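Local atomic coordinates of class D beta-lactamase (Fusobacterium nucleatum subsp. polymorphum, PDB entry 4IED), a protein that probably hydrolyses beta-lactam antibiotics such as penicillins, opening the ring to give substituted beta-amino acids. Residues Ile66-Asn70 with Gly71-Asn75; Arg116-Lys120 with Glu121-Glu125. One frame throughout, in Å; residues are numbered along the deposited sequence.

Contact 1 of 2, residues Ile66-Asn70 with Gly71-Asn75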
loop_
_atom_site.group_PDB
_atom_site.type_symbol
_atom_site.label_atom_id
_atom_site.label_comp_id
_atom_site.label_asym_id
_atom_site.label_seq_id
_atom_site.Cartn_x
_atom_site.Cartn_y
_atom_site.Cartn_z
ATOM N N ILE A 66 -8.151 4.114 9.286
ATOM C CA ILE A 66 -9.532 4.130 9.678
ATOM C C ILE A 66 -9.749 3.490 11.031
ATOM O O ILE A 66 -10.557 3.947 11.859
ATOM C CB ILE A 66 -10.404 3.397 8.637
ATOM C CG1 ILE A 66 -10.327 4.140 7.280
ATOM C CG2 ILE A 66 -11.817 3.257 9.054
ATOM C CD1 ILE A 66 -10.782 3.317 6.074
ATOM N N GLY A 67 -9.039 2.424 11.359
ATOM C CA GLY A 67 -9.126 1.841 12.692
ATOM C C GLY A 67 -8.698 2.752 13.818
ATOM O O GLY A 67 -9.346 2.805 14.828
ATOM N N LEU A 68 -7.563 3.436 13.585
ATOM C CA LEU A 68 -7.151 4.440 14.575
ATOM C C LEU A 68 -8.156 5.533 14.717
ATOM O O LEU A 68 -8.439 5.942 15.864
ATOM C CB LEU A 68 -5.801 5.036 14.171
ATOM C CG LEU A 68 -4.591 4.058 14.199
ATOM C CD1 LEU A 68 -3.451 4.734 13.452
ATOM C CD2 LEU A 68 -4.265 3.645 15.648
ATOM N N GLU A 69 -8.703 6.016 13.588
ATOM C CA GLU A 69 -9.609 7.184 13.671
ATOM C C GLU A 69 -10.863 6.849 14.496
ATOM O O GLU A 69 -11.420 7.696 15.215
ATOM C CB GLU A 69 -9.964 7.648 12.242
ATOM C CG GLU A 69 -10.519 9.049 12.185
ATOM C CD GLU A 69 -9.500 10.197 12.366
ATOM O OE1 GLU A 69 -8.339 9.972 12.550
ATOM O OE2 GLU A 69 -10.040 11.311 12.394
ATOM N N ASN A 70 -11.291 5.570 14.414
ATOM C CA ASN A 70 -12.416 5.086 15.154
ATOM C C ASN A 70 -12.112 4.562 16.554
ATOM O O ASN A 70 -12.978 3.994 17.241
ATOM C CB ASN A 70 -13.187 4.035 14.349
ATOM C CG ASN A 70 -13.920 4.653 13.172
ATOM O OD1 ASN A 70 -13.465 4.545 12.001
ATOM N ND2 ASN A 70 -14.974 5.217 13.431
ATOM N N GLY A 71 -10.873 4.682 16.969
ATOM C CA GLY A 71 -10.558 4.200 18.301
ATOM C C GLY A 71 -10.651 2.676 18.528
ATOM O O GLY A 71 -10.829 2.235 19.668
ATOM N N ILE A 72 -10.475 1.889 17.445
ATOM C CA ILE A 72 -10.588 0.433 17.625
ATOM C C ILE A 72 -9.428 -0.057 18.498
ATOM O O ILE A 72 -9.582 -0.996 19.269
ATOM C CB ILE A 72 -10.595 -0.280 16.269
ATOM C CG1 ILE A 72 -11.744 0.225 15.358
ATOM C CG2 ILE A 72 -10.671 -1.763 16.508
ATOM C CD1 ILE A 72 -13.132 0.096 15.920
ATOM N N VAL A 73 -8.282 0.583 18.360
ATOM C CA VAL A 73 -7.125 0.400 19.246
ATOM C C VAL A 73 -6.768 1.815 19.746
ATOM O O VAL A 73 -7.017 2.752 19.001
ATOM C CB VAL A 73 -5.929 -0.226 18.542
ATOM C CG1 VAL A 73 -6.274 -1.670 18.088
ATOM C CG2 VAL A 73 -5.431 0.531 17.349
ATOM N N LYS A 74 -6.035 1.897 20.841
ATOM C CA LYS A 74 -5.538 3.156 21.349
ATOM C C LYS A 74 -4.438 3.731 20.441
ATOM O O LYS A 74 -4.402 4.948 20.189
ATOM C CB LYS A 74 -5.046 2.961 22.791
ATOM C CG LYS A 74 -4.544 4.251 23.368
ATOM C CD LYS A 74 -4.289 4.171 24.850
ATOM C CE LYS A 74 -3.438 2.981 25.251
ATOM N NZ LYS A 74 -2.050 2.960 24.783
ATOM N N ASN A 75 -3.579 2.836 19.918
ATOM C CA ASN A 75 -2.479 3.187 19.022
ATOM C C ASN A 75 -1.972 1.888 18.391
ATOM O O ASN A 75 -2.397 0.833 18.818
ATOM C CB ASN A 75 -1.380 4.022 19.737
ATOM C CG ASN A 75 -0.861 3.335 20.950
ATOM O OD1 ASN A 75 -0.428 2.177 20.922
ATOM N ND2 ASN A 75 -0.932 4.132 22.108
HETATM O O HOH W 1 -6.919 5.495 18.213
#
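G67 and I72 carry the outer bond of a Schellman motif that ends helix 62-69: I72 N donates to G67 O at 3.0 Å with an N-H...O angle of 163°. Inside it, G71 N reaches L68 O at 3.0 Å, coming in above the carbonyl plane. The positive phi of G71 (67°) turns the chain back so that both amides face the last helical turn. I72 then lies beside backbone: with CG1 next to its own N, that carbon packs 3.6 Å from G67 O and 4.1 Å from G67 CA. A separate apolar touch joins L68 and V73, whose side chains meet at a slant, CD2 to CG2 at 3.7 Å. L68 CD2 also lies 3.8 Å from N75 CA, so the returning chain is packed against the leucine twice. Further out, L68 leans on N175, Q178 and V179 of helix 173-182, while F80 touches both I72 and V73. N75 OD1 accepts a hydrogen bond from D77 N. Water 1 is placed to bridge the last helical turn and the chain that returns from it, 2.8 Å from L68 O and 2.9 Å from V73 O.

Contact 2 of 2, residues Arg116-Lys120 with Glu121-Glu125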
loop_
_atom_site.group_PDB
_atom_site.type_symbol
_atom_site.label_atom_id
_atom_site.label_comp_id
_atom_site.label_asym_id
_atom_site.label_seq_id
_atom_site.Cartn_x
_atom_site.Cartn_y
_atom_site.Cartn_z
ATOM N N ARG A 116 -13.695 -6.428 10.633
ATOM C CA ARG A 116 -14.954 -6.859 11.240
ATOM C C ARG A 116 -15.390 -5.954 12.383
ATOM O O ARG A 116 -16.589 -5.641 12.523
ATOM C CB ARG A 116 -14.853 -8.266 11.799
ATOM C CG ARG A 116 -14.682 -9.284 10.733
ATOM C CD ARG A 116 -14.668 -10.608 11.400
ATOM N NE ARG A 116 -13.596 -10.876 12.344
ATOM C CZ ARG A 116 -12.499 -11.532 12.040
ATOM N NH1 ARG A 116 -12.263 -11.956 10.758
ATOM N NH2 ARG A 116 -11.704 -11.894 13.050
ATOM N N GLU A 117 -14.439 -5.562 13.261
ATOM C CA GLU A 117 -14.781 -4.691 14.424
ATOM C C GLU A 117 -15.237 -3.351 13.914
ATOM O O GLU A 117 -16.175 -2.765 14.443
ATOM C CB GLU A 117 -13.602 -4.615 15.383
ATOM C CG GLU A 117 -13.389 -5.951 16.073
ATOM C CD GLU A 117 -12.381 -5.964 17.156
ATOM O OE1 GLU A 117 -12.002 -7.117 17.516
ATOM O OE2 GLU A 117 -12.012 -4.861 17.655
ATOM N N LEU A 118 -14.568 -2.806 12.890
ATOM C CA LEU A 118 -15.051 -1.559 12.280
ATOM C C LEU A 118 -16.515 -1.665 11.812
ATOM O O LEU A 118 -17.337 -0.843 12.150
ATOM C CB LEU A 118 -14.161 -1.102 11.147
ATOM C CG LEU A 118 -12.868 -0.391 11.609
ATOM C CD1 LEU A 118 -11.879 -0.416 10.398
ATOM C CD2 LEU A 118 -13.108 1.028 12.022
ATOM N N GLY A 119 -16.786 -2.751 11.129
ATOM C CA GLY A 119 -18.108 -2.973 10.535
ATOM C C GLY A 119 -18.343 -2.212 9.260
ATOM O O GLY A 119 -17.668 -1.236 8.957
ATOM N N LYS A 120 -19.374 -2.619 8.500
ATOM C CA LYS A 120 -19.592 -2.000 7.213
ATOM C C LYS A 120 -19.796 -0.478 7.231
ATOM O O LYS A 120 -19.287 0.285 6.380
ATOM C CB LYS A 120 -20.720 -2.706 6.479
ATOM C CG LYS A 120 -20.854 -2.248 5.028
ATOM C CD LYS A 120 -21.704 -3.141 4.090
ATOM C CE LYS A 120 -21.677 -2.557 2.700
ATOM N NZ LYS A 120 -22.460 -3.282 1.714
ATOM N N GLU A 121 -20.634 -0.015 8.136
ATOM C CA GLU A 121 -20.947 1.392 8.163
ATOM C C GLU A 121 -19.702 2.250 8.388
ATOM O O GLU A 121 -19.457 3.223 7.671
ATOM C CB GLU A 121 -22.042 1.714 9.216
ATOM C CG GLU A 121 -22.399 3.172 9.376
ATOM C CD GLU A 121 -23.566 3.428 10.393
ATOM O OE1 GLU A 121 -24.559 4.061 10.010
ATOM O OE2 GLU A 121 -23.516 3.032 11.574
ATOM N N ARG A 122 -18.912 1.890 9.359
ATOM C CA ARG A 122 -17.718 2.734 9.692
ATOM C C ARG A 122 -16.655 2.531 8.641
ATOM O O ARG A 122 -15.947 3.483 8.254
ATOM C CB ARG A 122 -17.156 2.401 11.066
ATOM C CG ARG A 122 -18.071 2.852 12.187
ATOM C CD ARG A 122 -17.433 2.781 13.567
ATOM N NE ARG A 122 -17.160 1.402 13.928
ATOM C CZ ARG A 122 -16.777 1.097 15.178
ATOM N NH1 ARG A 122 -16.554 2.070 16.119
ATOM N NH2 ARG A 122 -16.618 -0.165 15.485
ATOM N N MET A 123 -16.532 1.333 8.087
ATOM C CA MET A 123 -15.576 1.126 7.057
ATOM C C MET A 123 -15.932 1.961 5.814
ATOM O O MET A 123 -15.108 2.581 5.183
ATOM C CB MET A 123 -15.491 -0.364 6.631
ATOM C CG MET A 123 -14.375 -0.706 5.659
ATOM S SD MET A 123 -12.680 -0.399 6.224
ATOM C CE MET A 123 -12.481 -1.896 7.176
ATOM N N GLN A 124 -17.204 1.906 5.403
ATOM C CA GLN A 124 -17.685 2.711 4.280
ATOM C C GLN A 124 -17.408 4.186 4.485
ATOM O O GLN A 124 -16.970 4.899 3.579
ATOM C CB GLN A 124 -19.158 2.460 4.007
ATOM C CG GLN A 124 -19.632 3.175 2.777
ATOM C CD GLN A 124 -19.176 2.505 1.530
ATOM O OE1 GLN A 124 -18.296 3.044 0.734
ATOM N NE2 GLN A 124 -19.655 1.358 1.318
ATOM N N GLU A 125 -17.683 4.686 5.719
ATOM C CA GLU A 125 -17.476 6.105 5.989
ATOM C C GLU A 125 -16.000 6.421 5.825
ATOM O O GLU A 125 -15.650 7.496 5.311
ATOM C CB GLU A 125 -17.965 6.376 7.412
ATOM C CG GLU A 125 -19.489 6.543 7.465
ATOM C CD GLU A 125 -20.170 6.551 8.808
ATOM O OE1 GLU A 125 -21.399 6.927 8.722
ATOM O OE2 GLU A 125 -19.569 6.138 9.869
HETATM O O HOH W 2 -19.805 -0.033 11.361
#
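R122 reaches back along its own helix to L118 and E117, taking up carbonyls exposed by a sharp bend in helix 108-130. The short axes of 116-120 and 121-125 differ in direction by 66°. At the hinge is G119, whose positive phi departs from the helical values of its neighbours.

Among the polar contacts, the guanidinium does most of the work. R122 NE meets L118 O at 2.9 Å, nearly straight at 172° and on a lone pair in the carbonyl plane. R122 NH2 donates to E117 O at 2.8 Å along a more bent path, and weakly to L118 O as well. Both oxygens lie at the edge of the guanidinium, close to its plane, which should hold its rotation fixed. A bend at chi3 (-66°) curls the arginine chain round L118 O to make this possible.

Water 2 fills in where the main chain opens: it donates to L118 O at 2.7 Å and accepts from R122 N at 2.9 Å, standing in for the direct i to i+4 bond. Regular helical bonding resumes right after, with M123 N to G119 O at 2.9 Å and Q124 N to K120 O at 2.8 Å.

The apolar part is a single touch, L118 CD1 to M123 CE at 3.6 Å. The two side chains cross at about a right angle, M123 being folded at chi2 and chi3.

Beyond the two segments, K120 NZ hydrogen-bonds to G138 O. L118 and M123 both lie against N63 of helix 62-69, and L118 also against I66, so the side of helix 108-130 that carries L118 and M123 packs on helix 62-69.

Going from the N terminus, contact 1 comes first, at the C-terminal end of helix 62-69, where 71-75 turns into the loop leading to helix 99-105. After that helix, contact 2 follows within helix 108-130. Both are local and in series: neither encloses the other, and neither spans a long loop. In space they touch, their centres about 12 Å apart. I72 CD1 lies 3.5 Å from R122 NH2, so the turn just after helix 62-69 packs against the bend of contact 2. Helix 62-69 itself reaches helix 108-130 through N63 and I66, and together these contacts join the helix and the loop after it to helix 108-130.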